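Prolyl-tRNA synthetase (Giardia lamblia ATCC 50803, PDB 3IAL) probably charges tRNA(Pro) with L-proline at the expense of ATP, passing through a prolyl-adenylate intermediate in a class II aminoacyl-tRNA synthetase active site. Local coordinates at residues E67-V72 / N171-C176; T125-M130 / I145-T150; N326-T331 / L364-G369; R371-G376 / I393-V398. All blocks are in the same frame, centred on the assembly; numbering follows the deposited sequence.

Contact 1 of 4, residues E67-V72 / N171-C176. With PR8 (5'-O-[(R)-hydroxy{[(2S)-pyrrolidin-2-ylcarbonyl]oxy}phosphoryl]adenosine), chain H.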
# COMPACT_ATOMS: atom_id res chain seq x y z
N GLU B 67 0.02 -9.44 -4.18
CA GLU B 67 -0.49 -10.77 -3.83
C GLU B 67 0.05 -11.88 -4.74
O GLU B 67 0.42 -12.96 -4.27
CB GLU B 67 -2.02 -10.78 -3.89
CG GLU B 67 -2.71 -10.03 -2.77
CD GLU B 67 -4.21 -9.85 -3.03
OE1 GLU B 67 -4.73 -10.38 -4.04
OE2 GLU B 67 -4.87 -9.17 -2.20
N GLU B 68 0.06 -11.62 -6.05
CA GLU B 68 0.52 -12.61 -7.05
C GLU B 68 2.05 -12.79 -7.00
O GLU B 68 2.56 -13.90 -7.17
CB GLU B 68 0.11 -12.19 -8.46
CG GLU B 68 -1.39 -12.23 -8.71
CD GLU B 68 -1.98 -13.61 -8.49
OE1 GLU B 68 -1.49 -14.58 -9.11
OE2 GLU B 68 -2.92 -13.73 -7.67
N TYR B 69 2.77 -11.69 -6.78
CA TYR B 69 4.21 -11.76 -6.58
C TYR B 69 4.54 -12.59 -5.33
O TYR B 69 5.43 -13.42 -5.39
CB TYR B 69 4.82 -10.35 -6.49
CG TYR B 69 5.13 -9.68 -7.84
CD1 TYR B 69 5.20 -10.39 -9.03
CD2 TYR B 69 5.38 -8.31 -7.89
CE1 TYR B 69 5.49 -9.76 -10.24
CE2 TYR B 69 5.66 -7.68 -9.08
CZ TYR B 69 5.72 -8.40 -10.25
OH TYR B 69 6.01 -7.76 -11.44
N ALA B 70 3.80 -12.38 -4.24
CA ALA B 70 4.00 -13.18 -3.02
C ALA B 70 3.88 -14.69 -3.29
O ALA B 70 4.66 -15.46 -2.75
CB ALA B 70 3.01 -12.76 -1.93
N LYS B 71 2.92 -15.08 -4.12
CA LYS B 71 2.69 -16.51 -4.41
C LYS B 71 3.84 -17.15 -5.17
O LYS B 71 4.05 -18.35 -5.08
CB LYS B 71 1.41 -16.71 -5.23
CG LYS B 71 0.11 -16.47 -4.48
CD LYS B 71 -1.07 -16.73 -5.42
CE LYS B 71 -2.36 -16.09 -4.94
NZ LYS B 71 -3.40 -16.17 -6.01
N VAL B 72 4.58 -16.35 -5.95
CA VAL B 72 5.74 -16.88 -6.69
C VAL B 72 7.06 -16.48 -6.01
O VAL B 72 8.11 -16.43 -6.65
CB VAL B 72 5.70 -16.49 -8.21
CG1 VAL B 72 4.48 -17.13 -8.88
CG2 VAL B 72 5.70 -14.99 -8.43
N ASN B 171 4.59 -0.34 -9.43
CA ASN B 171 5.28 -1.42 -8.73
C ASN B 171 6.47 -1.86 -9.57
O ASN B 171 6.35 -2.03 -10.79
CB ASN B 171 4.32 -2.58 -8.45
CG ASN B 171 5.02 -3.78 -7.80
OD1 ASN B 171 5.74 -4.52 -8.46
ND2 ASN B 171 4.76 -3.99 -6.51
N GLU B 172 7.61 -2.02 -8.90
CA GLU B 172 8.83 -2.53 -9.51
C GLU B 172 9.35 -3.74 -8.75
O GLU B 172 9.52 -3.69 -7.53
CB GLU B 172 9.92 -1.45 -9.59
CG GLU B 172 10.37 -0.85 -8.25
CD GLU B 172 11.34 0.32 -8.43
OE1 GLU B 172 11.15 1.38 -7.79
OE2 GLU B 172 12.30 0.17 -9.21
N ALA B 173 9.56 -4.84 -9.48
CA ALA B 173 10.15 -6.06 -8.97
C ALA B 173 11.59 -6.16 -9.47
O ALA B 173 11.86 -5.81 -10.62
CB ALA B 173 9.36 -7.26 -9.47
N HIS B 174 12.49 -6.64 -8.61
CA HIS B 174 13.92 -6.81 -8.94
C HIS B 174 14.39 -8.13 -8.33
O HIS B 174 14.22 -8.36 -7.12
CB HIS B 174 14.77 -5.67 -8.35
CG HIS B 174 14.43 -4.31 -8.87
ND1 HIS B 174 15.17 -3.69 -9.86
CD2 HIS B 174 13.44 -3.44 -8.54
CE1 HIS B 174 14.64 -2.50 -10.12
NE2 HIS B 174 13.59 -2.33 -9.33
N CYS B 175 14.97 -9.00 -9.16
CA CYS B 175 15.43 -10.30 -8.69
C CYS B 175 16.87 -10.55 -9.09
O CYS B 175 17.30 -10.16 -10.17
CB CYS B 175 14.56 -11.42 -9.24
SG CYS B 175 12.82 -11.29 -8.82
N CYS B 176 17.58 -11.22 -8.19
CA CYS B 176 18.97 -11.56 -8.36
C CYS B 176 19.07 -13.09 -8.47
O CYS B 176 18.53 -13.81 -7.63
CB CYS B 176 19.74 -11.05 -7.16
SG CYS B 176 21.51 -11.13 -7.29
C PR8 H . 11.52 -0.11 -15.80
N PR8 H . 12.80 -0.39 -13.77
O PR8 H . 11.47 1.07 -15.46
P PR8 H . 10.08 0.42 -17.76
N1 PR8 H . 3.77 7.73 -16.69
C2 PR8 H . 3.12 6.63 -16.35
N3 PR8 H . 3.67 5.41 -16.45
C4 PR8 H . 4.91 5.26 -16.91
C5 PR8 H . 5.62 6.39 -17.29
C6 PR8 H . 5.03 7.64 -17.17
N6 PR8 H . 5.71 8.74 -17.51
N7 PR8 H . 6.82 5.99 -17.70
C8 PR8 H . 6.86 4.66 -17.59
N9 PR8 H . 5.70 4.20 -17.12
CA PR8 H . 12.24 -1.13 -14.91
CB PR8 H . 11.22 -2.10 -14.35
CD PR8 H . 12.41 -1.09 -12.56
CG PR8 H . 11.02 -1.64 -12.90
C1' PR8 H . 5.38 2.76 -16.87
O10 PR8 H . 11.00 -0.63 -16.94
O1P PR8 H . 10.87 1.49 -18.43
C2' PR8 H . 5.28 1.94 -18.19
O2' PR8 H . 4.19 1.01 -18.10
O2P PR8 H . 9.30 -0.47 -18.84
C3' PR8 H . 6.56 1.14 -18.19
O3' PR8 H . 6.41 -0.05 -18.97
C4' PR8 H . 6.58 0.80 -16.71
O4' PR8 H . 6.45 2.11 -16.12
C5' PR8 H . 7.89 0.12 -16.37
O5' PR8 H . 8.98 0.96 -16.72
O HOH W 1 6.26 -5.17 -11.16

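Contact 2 of 4, residues T125-M130 / I145-T150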
# COMPACT_ATOMS: atom_id res chain seq x y z
N THR B 125 19.72 1.50 -9.23
CA THR B 125 21.01 1.90 -8.66
C THR B 125 21.02 1.78 -7.14
O THR B 125 22.02 1.38 -6.54
CB THR B 125 21.43 3.33 -9.10
OG1 THR B 125 20.42 4.27 -8.73
CG2 THR B 125 21.64 3.39 -10.61
N ALA B 126 19.89 2.10 -6.52
CA ALA B 126 19.72 2.02 -5.07
C ALA B 126 19.59 0.57 -4.61
O ALA B 126 20.25 0.16 -3.67
CB ALA B 126 18.50 2.84 -4.64
N ILE B 127 18.76 -0.20 -5.30
CA ILE B 127 18.52 -1.58 -4.91
C ILE B 127 19.75 -2.47 -5.11
O ILE B 127 20.06 -3.29 -4.24
CB ILE B 127 17.30 -2.19 -5.65
CG1 ILE B 127 16.02 -1.55 -5.12
CG2 ILE B 127 17.25 -3.71 -5.46
CD1 ILE B 127 14.82 -1.72 -6.01
N TYR B 128 20.46 -2.31 -6.22
CA TYR B 128 21.62 -3.17 -6.50
C TYR B 128 22.83 -2.80 -5.62
O TYR B 128 23.64 -3.67 -5.30
CB TYR B 128 21.95 -3.19 -7.99
CG TYR B 128 20.75 -3.52 -8.87
CD1 TYR B 128 19.65 -4.23 -8.37
CD2 TYR B 128 20.71 -3.12 -10.21
CE1 TYR B 128 18.55 -4.52 -9.17
CE2 TYR B 128 19.61 -3.41 -11.01
CZ TYR B 128 18.53 -4.11 -10.48
OH TYR B 128 17.43 -4.40 -11.26
N SER B 129 22.93 -1.54 -5.19
CA SER B 129 23.90 -1.16 -4.16
C SER B 129 23.64 -1.95 -2.87
O SER B 129 24.58 -2.33 -2.19
CB SER B 129 23.85 0.34 -3.87
OG SER B 129 24.18 1.10 -5.03
N MET B 130 22.36 -2.18 -2.54
CA MET B 130 22.03 -3.02 -1.38
C MET B 130 22.17 -4.52 -1.66
O MET B 130 22.60 -5.26 -0.78
CB MET B 130 20.64 -2.69 -0.83
CG MET B 130 20.51 -1.23 -0.35
SD MET B 130 21.72 -0.72 0.92
CE MET B 130 21.27 -1.86 2.24
N ILE B 145 12.61 -9.39 -4.77
CA ILE B 145 11.85 -8.39 -4.06
C ILE B 145 11.01 -7.54 -5.00
O ILE B 145 11.14 -7.62 -6.21
CB ILE B 145 12.76 -7.51 -3.16
CG1 ILE B 145 13.90 -6.86 -3.95
CG2 ILE B 145 13.36 -8.36 -2.01
CD1 ILE B 145 13.52 -5.66 -4.77
N HIS B 146 10.11 -6.75 -4.43
CA HIS B 146 9.35 -5.78 -5.19
C HIS B 146 8.84 -4.71 -4.24
O HIS B 146 8.75 -4.94 -3.04
CB HIS B 146 8.18 -6.44 -5.92
CG HIS B 146 7.11 -6.94 -5.02
ND1 HIS B 146 5.98 -6.20 -4.72
CD2 HIS B 146 7.00 -8.09 -4.33
CE1 HIS B 146 5.22 -6.89 -3.89
NE2 HIS B 146 5.82 -8.04 -3.63
N GLN B 147 8.51 -3.54 -4.79
CA GLN B 147 7.93 -2.46 -4.01
C GLN B 147 6.90 -1.69 -4.82
O GLN B 147 7.03 -1.53 -6.03
CB GLN B 147 9.01 -1.51 -3.50
CG GLN B 147 9.76 -0.75 -4.58
CD GLN B 147 10.82 0.15 -3.99
OE1 GLN B 147 11.09 0.09 -2.79
NE2 GLN B 147 11.44 0.98 -4.83
N THR B 148 5.88 -1.22 -4.12
CA THR B 148 4.84 -0.39 -4.68
C THR B 148 5.12 0.98 -4.13
O THR B 148 5.21 1.14 -2.91
CB THR B 148 3.45 -0.85 -4.22
OG1 THR B 148 3.19 -2.14 -4.78
CG2 THR B 148 2.37 0.15 -4.65
N CYS B 149 5.30 1.95 -5.01
CA CYS B 149 5.72 3.28 -4.59
C CYS B 149 5.54 4.23 -5.76
O CYS B 149 4.99 3.85 -6.79
CB CYS B 149 7.19 3.27 -4.15
SG CYS B 149 8.39 2.96 -5.51
N THR B 150 6.00 5.46 -5.60
CA THR B 150 6.02 6.40 -6.71
C THR B 150 7.47 6.64 -7.13
O THR B 150 8.39 6.55 -6.30
CB THR B 150 5.27 7.71 -6.39
OG1 THR B 150 6.05 8.55 -5.53
CG2 THR B 150 3.93 7.41 -5.75

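Contact 3 of 4, residues N326-T331 / L364-G369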
# COMPACT_ATOMS: atom_id res chain seq x y z
N ASN B 326 -31.94 -4.41 2.27
CA ASN B 326 -30.90 -4.67 3.27
C ASN B 326 -30.51 -6.14 3.37
O ASN B 326 -29.33 -6.46 3.47
CB ASN B 326 -31.32 -4.15 4.66
CG ASN B 326 -31.38 -2.62 4.72
OD1 ASN B 326 -30.61 -1.93 4.07
ND2 ASN B 326 -32.29 -2.10 5.54
N GLU B 327 -31.49 -7.04 3.33
CA GLU B 327 -31.23 -8.48 3.34
C GLU B 327 -30.48 -8.94 2.09
O GLU B 327 -29.67 -9.86 2.16
CB GLU B 327 -32.53 -9.28 3.46
CG GLU B 327 -33.27 -9.10 4.78
CD GLU B 327 -34.61 -9.82 4.78
OE1 GLU B 327 -34.66 -10.97 4.29
OE2 GLU B 327 -35.60 -9.25 5.28
N ILE B 328 -30.78 -8.31 0.95
CA ILE B 328 -30.01 -8.55 -0.27
C ILE B 328 -28.58 -8.03 -0.10
O ILE B 328 -27.62 -8.76 -0.34
CB ILE B 328 -30.67 -7.89 -1.50
CG1 ILE B 328 -31.98 -8.60 -1.85
CG2 ILE B 328 -29.74 -7.93 -2.70
CD1 ILE B 328 -32.68 -8.02 -3.08
N ALA B 329 -28.45 -6.79 0.35
CA ALA B 329 -27.13 -6.21 0.58
C ALA B 329 -26.28 -7.05 1.54
O ALA B 329 -25.11 -7.31 1.27
CB ALA B 329 -27.25 -4.77 1.09
N ASP B 330 -26.88 -7.50 2.65
CA ASP B 330 -26.16 -8.26 3.67
C ASP B 330 -25.68 -9.62 3.16
O ASP B 330 -24.56 -10.02 3.44
CB ASP B 330 -27.02 -8.44 4.94
CG ASP B 330 -27.21 -7.14 5.72
OD1 ASP B 330 -26.36 -6.23 5.61
OD2 ASP B 330 -28.21 -7.04 6.47
N THR B 331 -26.53 -10.31 2.41
CA THR B 331 -26.14 -11.56 1.75
C THR B 331 -24.98 -11.35 0.75
O THR B 331 -23.97 -12.05 0.80
CB THR B 331 -27.34 -12.19 1.02
OG1 THR B 331 -28.33 -12.56 1.98
CG2 THR B 331 -26.93 -13.42 0.22
N LEU B 364 -23.09 -3.74 -11.77
CA LEU B 364 -24.48 -4.19 -11.67
C LEU B 364 -25.32 -3.24 -10.83
O LEU B 364 -24.87 -2.77 -9.78
CB LEU B 364 -24.53 -5.58 -11.05
CG LEU B 364 -23.96 -6.76 -11.85
CD1 LEU B 364 -23.83 -8.00 -10.97
CD2 LEU B 364 -24.83 -7.05 -13.06
N ARG B 365 -26.53 -2.96 -11.28
CA ARG B 365 -27.55 -2.41 -10.38
C ARG B 365 -28.71 -3.38 -10.25
O ARG B 365 -29.10 -4.05 -11.21
CB ARG B 365 -28.05 -1.03 -10.82
CG ARG B 365 -28.95 -1.03 -12.02
CD ARG B 365 -29.67 0.29 -12.18
NE ARG B 365 -30.42 0.30 -13.43
CZ ARG B 365 -29.88 0.51 -14.63
NH1 ARG B 365 -28.58 0.77 -14.76
NH2 ARG B 365 -30.66 0.49 -15.71
N ILE B 366 -29.24 -3.44 -9.04
CA ILE B 366 -30.43 -4.19 -8.75
C ILE B 366 -31.51 -3.17 -8.38
O ILE B 366 -31.27 -2.29 -7.56
CB ILE B 366 -30.21 -5.17 -7.58
CG1 ILE B 366 -29.03 -6.10 -7.86
CG2 ILE B 366 -31.48 -5.99 -7.31
CD1 ILE B 366 -28.69 -7.03 -6.70
N GLU B 367 -32.68 -3.29 -9.00
CA GLU B 367 -33.81 -2.44 -8.66
C GLU B 367 -34.84 -3.30 -7.94
O GLU B 367 -35.18 -4.38 -8.40
CB GLU B 367 -34.42 -1.82 -9.91
CG GLU B 367 -33.45 -0.90 -10.66
CD GLU B 367 -34.03 -0.35 -11.96
OE1 GLU B 367 -35.25 -0.43 -12.16
OE2 GLU B 367 -33.25 0.19 -12.77
N VAL B 368 -35.29 -2.82 -6.79
CA VAL B 368 -36.28 -3.50 -5.97
C VAL B 368 -37.37 -2.50 -5.64
O VAL B 368 -37.09 -1.43 -5.09
CB VAL B 368 -35.65 -4.00 -4.65
CG1 VAL B 368 -36.66 -4.79 -3.85
CG2 VAL B 368 -34.38 -4.83 -4.93
N GLY B 369 -38.61 -2.82 -6.00
CA GLY B 369 -39.77 -1.98 -5.70
C GLY B 369 -40.94 -2.79 -5.17
O GLY B 369 -40.91 -4.02 -5.17

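Contact 4 of 4, residues R371-G376 / I393-V398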
# COMPACT_ATOMS: atom_id res chain seq x y z
N ARG B 371 -44.01 -3.42 -6.28
CA ARG B 371 -44.66 -4.33 -7.22
C ARG B 371 -43.84 -5.60 -7.42
O ARG B 371 -44.35 -6.71 -7.26
CB ARG B 371 -44.90 -3.63 -8.57
CG ARG B 371 -45.54 -4.53 -9.63
CD ARG B 371 -45.93 -3.74 -10.88
NE ARG B 371 -45.74 -4.54 -12.09
CZ ARG B 371 -44.59 -4.70 -12.74
NH1 ARG B 371 -43.46 -4.12 -12.31
NH2 ARG B 371 -44.55 -5.45 -13.83
N ASP B 372 -42.57 -5.44 -7.76
CA ASP B 372 -41.69 -6.59 -8.00
C ASP B 372 -41.50 -7.45 -6.75
O ASP B 372 -41.41 -8.68 -6.85
CB ASP B 372 -40.34 -6.12 -8.56
CG ASP B 372 -40.46 -5.53 -9.96
OD1 ASP B 372 -40.03 -4.38 -10.16
OD2 ASP B 372 -41.02 -6.20 -10.86
N LEU B 373 -41.46 -6.81 -5.58
CA LEU B 373 -41.39 -7.51 -4.30
C LEU B 373 -42.63 -8.40 -4.07
O LEU B 373 -42.52 -9.46 -3.46
CB LEU B 373 -41.26 -6.52 -3.14
CG LEU B 373 -41.20 -7.12 -1.73
CD1 LEU B 373 -40.05 -8.12 -1.61
CD2 LEU B 373 -41.08 -6.04 -0.67
N ALA B 374 -43.78 -7.94 -4.55
CA ALA B 374 -45.03 -8.71 -4.49
C ALA B 374 -44.94 -9.96 -5.37
O ALA B 374 -45.43 -11.03 -4.99
CB ALA B 374 -46.21 -7.85 -4.92
N ASN B 375 -44.31 -9.82 -6.54
CA ASN B 375 -44.09 -10.94 -7.45
C ASN B 375 -42.83 -11.76 -7.11
O ASN B 375 -42.54 -12.74 -7.78
CB ASN B 375 -44.03 -10.45 -8.91
CG ASN B 375 -45.37 -9.95 -9.42
OD1 ASN B 375 -46.42 -10.55 -9.17
ND2 ASN B 375 -45.34 -8.85 -10.17
N GLY B 376 -42.10 -11.36 -6.07
CA GLY B 376 -40.88 -12.07 -5.65
C GLY B 376 -39.68 -11.86 -6.58
O GLY B 376 -38.77 -12.68 -6.59
N ILE B 393 -34.81 -11.51 -12.01
CA ILE B 393 -34.32 -12.61 -11.20
C ILE B 393 -35.14 -12.64 -9.93
O ILE B 393 -35.29 -11.60 -9.28
CB ILE B 393 -32.83 -12.44 -10.81
CG1 ILE B 393 -31.98 -12.08 -12.03
CG2 ILE B 393 -32.30 -13.71 -10.15
CD1 ILE B 393 -30.47 -12.15 -11.77
N PRO B 394 -35.70 -13.81 -9.57
CA PRO B 394 -36.40 -13.95 -8.30
C PRO B 394 -35.50 -13.55 -7.13
O PRO B 394 -34.31 -13.81 -7.18
CB PRO B 394 -36.73 -15.45 -8.24
CG PRO B 394 -36.84 -15.85 -9.67
CD PRO B 394 -35.84 -15.02 -10.41
N ILE B 395 -36.08 -12.93 -6.11
CA ILE B 395 -35.32 -12.47 -4.95
C ILE B 395 -34.72 -13.66 -4.22
O ILE B 395 -33.57 -13.59 -3.76
CB ILE B 395 -36.19 -11.64 -3.97
CG1 ILE B 395 -36.57 -10.30 -4.61
CG2 ILE B 395 -35.44 -11.37 -2.66
CD1 ILE B 395 -37.46 -9.44 -3.73
N THR B 396 -35.48 -14.75 -4.12
CA THR B 396 -35.01 -15.99 -3.51
C THR B 396 -33.74 -16.51 -4.18
O THR B 396 -32.79 -16.89 -3.51
CB THR B 396 -36.10 -17.09 -3.57
OG1 THR B 396 -36.48 -17.31 -4.93
CG2 THR B 396 -37.33 -16.70 -2.75
N GLU B 397 -33.72 -16.50 -5.51
CA GLU B 397 -32.53 -16.91 -6.28
C GLU B 397 -31.34 -16.00 -5.96
O GLU B 397 -30.24 -16.49 -5.71
CB GLU B 397 -32.83 -16.89 -7.78
CG GLU B 397 -31.79 -17.59 -8.65
CD GLU B 397 -32.19 -17.68 -10.11
OE1 GLU B 397 -33.41 -17.75 -10.40
OE2 GLU B 397 -31.29 -17.70 -10.98
N VAL B 398 -31.57 -14.69 -5.94
CA VAL B 398 -30.53 -13.72 -5.59
C VAL B 398 -29.94 -13.96 -4.18
O VAL B 398 -28.75 -13.75 -3.97
CB VAL B 398 -31.06 -12.26 -5.72
CG1 VAL B 398 -30.12 -11.27 -5.07
CG2 VAL B 398 -31.29 -11.91 -7.19

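Contact 1 of 4, residues E67-V72 / N171-C176
The phenol ring of Tyr69, on helix 52-71, reaches strand 167-177, where it packs on the methyl group of Ala173 and meets the amide oxygen of Asn171 at its edge. This joins a helix to the back of the antiparallel sheet of a class II aminoacyl-tRNA synthetase core; the other side of the same strand faces the bound prolyl-adenylate. Tyr69 CE2 lies 3.7 Å from Ala173 CB, an apolar touch that comes at a slant to the ring. The same CE2 is 3.2 Å from Asn171 OD1, which sits near the ring plane, with ring and amide planes turned 45° apart. Asn171 carries CG opposite its backbone N (chi1 176°), which brings the carboxamide alongside the tyrosine, the two side chains running past each other in opposite directions. Its ND2 is held by Thr148 and His146 of strand 143-152, which probably fixes the rotation of the amide, and His146 also packs against the Tyr69 ring. One water bridges the two segments: it lies 2.6 Å from Tyr69 OH and donates to Asn171 OD1 at 2.8 Å. Alternation along the strand sends Glu172 and His174 to the ligand side. Glu172 CB packs on the pyrrolidine ring, 3.5 Å from PR8 CG, while Ser123 and Gln147 bind Glu172 OE1. His174 CE1 approaches PR8 CD to 3.6 Å, and Tyr128 binds ND1. His174 NE2 donates a hydrogen bond to Glu172 OE2 at 2.8 Å, nearly straight at 166° and close to the imidazole plane, meeting OE2 on its anti side and well out of the carboxylate plane.

Contact 2 of 4, residues T125-M130 / I145-T150
Ile127 of helix 124-134 meets Ile145 and Gln147 of strand 143-152, and all three residues are buried. The apolar part is light. Ile127 CG2 stands 4.3 Å from Ile145 CD1, a methyl-to-methyl approach between side chains that both start out toward the partner segment. Ile127 also lies on His174 of the neighbouring strand 167-177, so one branched side chain spans two adjacent strands of the class II synthetase core.

The polar element is Gln147, whose NE2 comes within 4.5 Å of Ile127 CD1, a van der Waals approach and no more. With CD anti to CA (chi2 -179°), the carboxamide is carried out toward the helix, and its two ends are held elsewhere: OE1 takes the backbone N of Phe79, and NE2 is engaged by Glu172 of the prolyl-adenylate pocket.

Hydrogen bonds within the helix add to its order. Ser129 OG donates to Thr125 O at 2.7 Å, with the C=O...donor angle at 167°, and the backbone N of Ser129 makes a weak bond to the same oxygen, 3.3 Å from Thr125 O. The second subunit reaches the same helical segment: Ala126 packs on Tyr42 of that subunit and Met130 on its Asp39.

The two segments thus meet through van der Waals and apolar contact, with no hydrogen bond between them, whereas the buried amide of Gln147 is satisfied at both ends and probably helps to position Glu172 beside the ligand.

Contact 3 of 4, residues N326-T331 / L364-G369
Ile328, on helix 315-334, faces strand 364-369 and sends its two branches to two different residues there. The longer branch ends in CD1, which meets Val368 CG2 at 4.1 Å, the side chains reaching toward each other tip to tip. The shorter branch, CG2, lies 4.2 Å from Ile366 CD1. CG1 of Ile328 is set opposite its carbonyl carbon (chi1 -69°) and the chain then continues in an extended line, which carries CD1 to the valine and leaves CG2 facing the isoleucine. Ile366 and Val368 are two positions apart on the strand and therefore present their side chains on the same sheet face, toward the helix.

Arg365 and Glu367, which alternate with Ile366 and Val368, take no part in the helix contact. They pair with each other along the strand: Arg365 NE donates to Glu367 OE2 at 2.9 Å, a salt bridge in which OE2 accepts through its anti lone pair and lies close to the guanidinium plane. On the helix, Thr331 OG1 gives a bond to Glu327 O at 3.0 Å, and the backbone N of Thr331 binds the same oxygen, so a single carbonyl receives two donors.

Other apolar groups continue the layer. Ile328 also packs on Ile304 of strand 302-307 and on Val398 and Met399 of helix 395-399, while Ile366 touches Cys378 of strand 377-382. A helix laid by aliphatic contacts over a central strand of a five-stranded mixed sheet, order 2-1-3-4-5, is the alpha/beta arrangement of the class IIa anticodon-binding domain, the family to which both segments belong.

Contact 4 of 4, residues R371-G376 / I393-V398
The chain leaves helix 370-374 at Gly376, and the carbonyl there accepts the backbone N of Ile395, the first residue of helix 395-399: Ile395 N to Gly376 O is 2.7 Å at 165°. Gly376, with positive phi (73°), is the C-prime residue of a Schellman motif closing the helix, in which Gln377 N reaches back to Asp372 O and Gly376 N binds Leu373 O weakly at 3.3 Å. Pro394 holds the N-cap position of the second helix; its CA-H contacts the same carbonyl, with Pro394 CA 3.2 Å from Gly376 O. One oxygen thus takes a short, nearly straight N-H bond and a C-H contact together.

Beside this backbone link, Leu373 and Ile395 cross obliquely. Leu373 starts away from the partner segment, but chi1 (179°) sets CG anti to the backbone N and the second torsion then turns CD1 to within 3.6 Å of Ile395 CD1. The shaft of Ile395 also lies along the glycine, with CG1 3.8 Å from Gly376 O. Lys324 of helix 315-334 lies against both Leu373 and Ile395.

The end of one helix therefore supplies an acceptor to the start of the next, satisfying an N-H in the first turn, where no preceding helical carbonyl can serve it. A single hydrogen bond with an aliphatic pair beside it joins the two helix ends of this anticodon-binding domain.

Contacts 1 and 2 lie in the catalytic core and touch each other through neighbouring strands 167-177 and 143-152, where His174 bonds Tyr128 and Glu172 bonds Gln147 backbone to backbone. Contacts 3 and 4 lie in the anticodon-binding domain and meet where Ile328 packs on Val398; their centres are about 10 Å apart, against about 38 Å between those of contacts 1 and 3. Contacts 1, 2 and 3 are buried, and contact 4 is partly buried. Water and polar side chains enter contact 1 beside the ligand pocket, contact 3 rests on aliphatic groups alone, contact 2 adds the amide of Gln147, and contact 4 alone has a direct hydrogen bond between its segments.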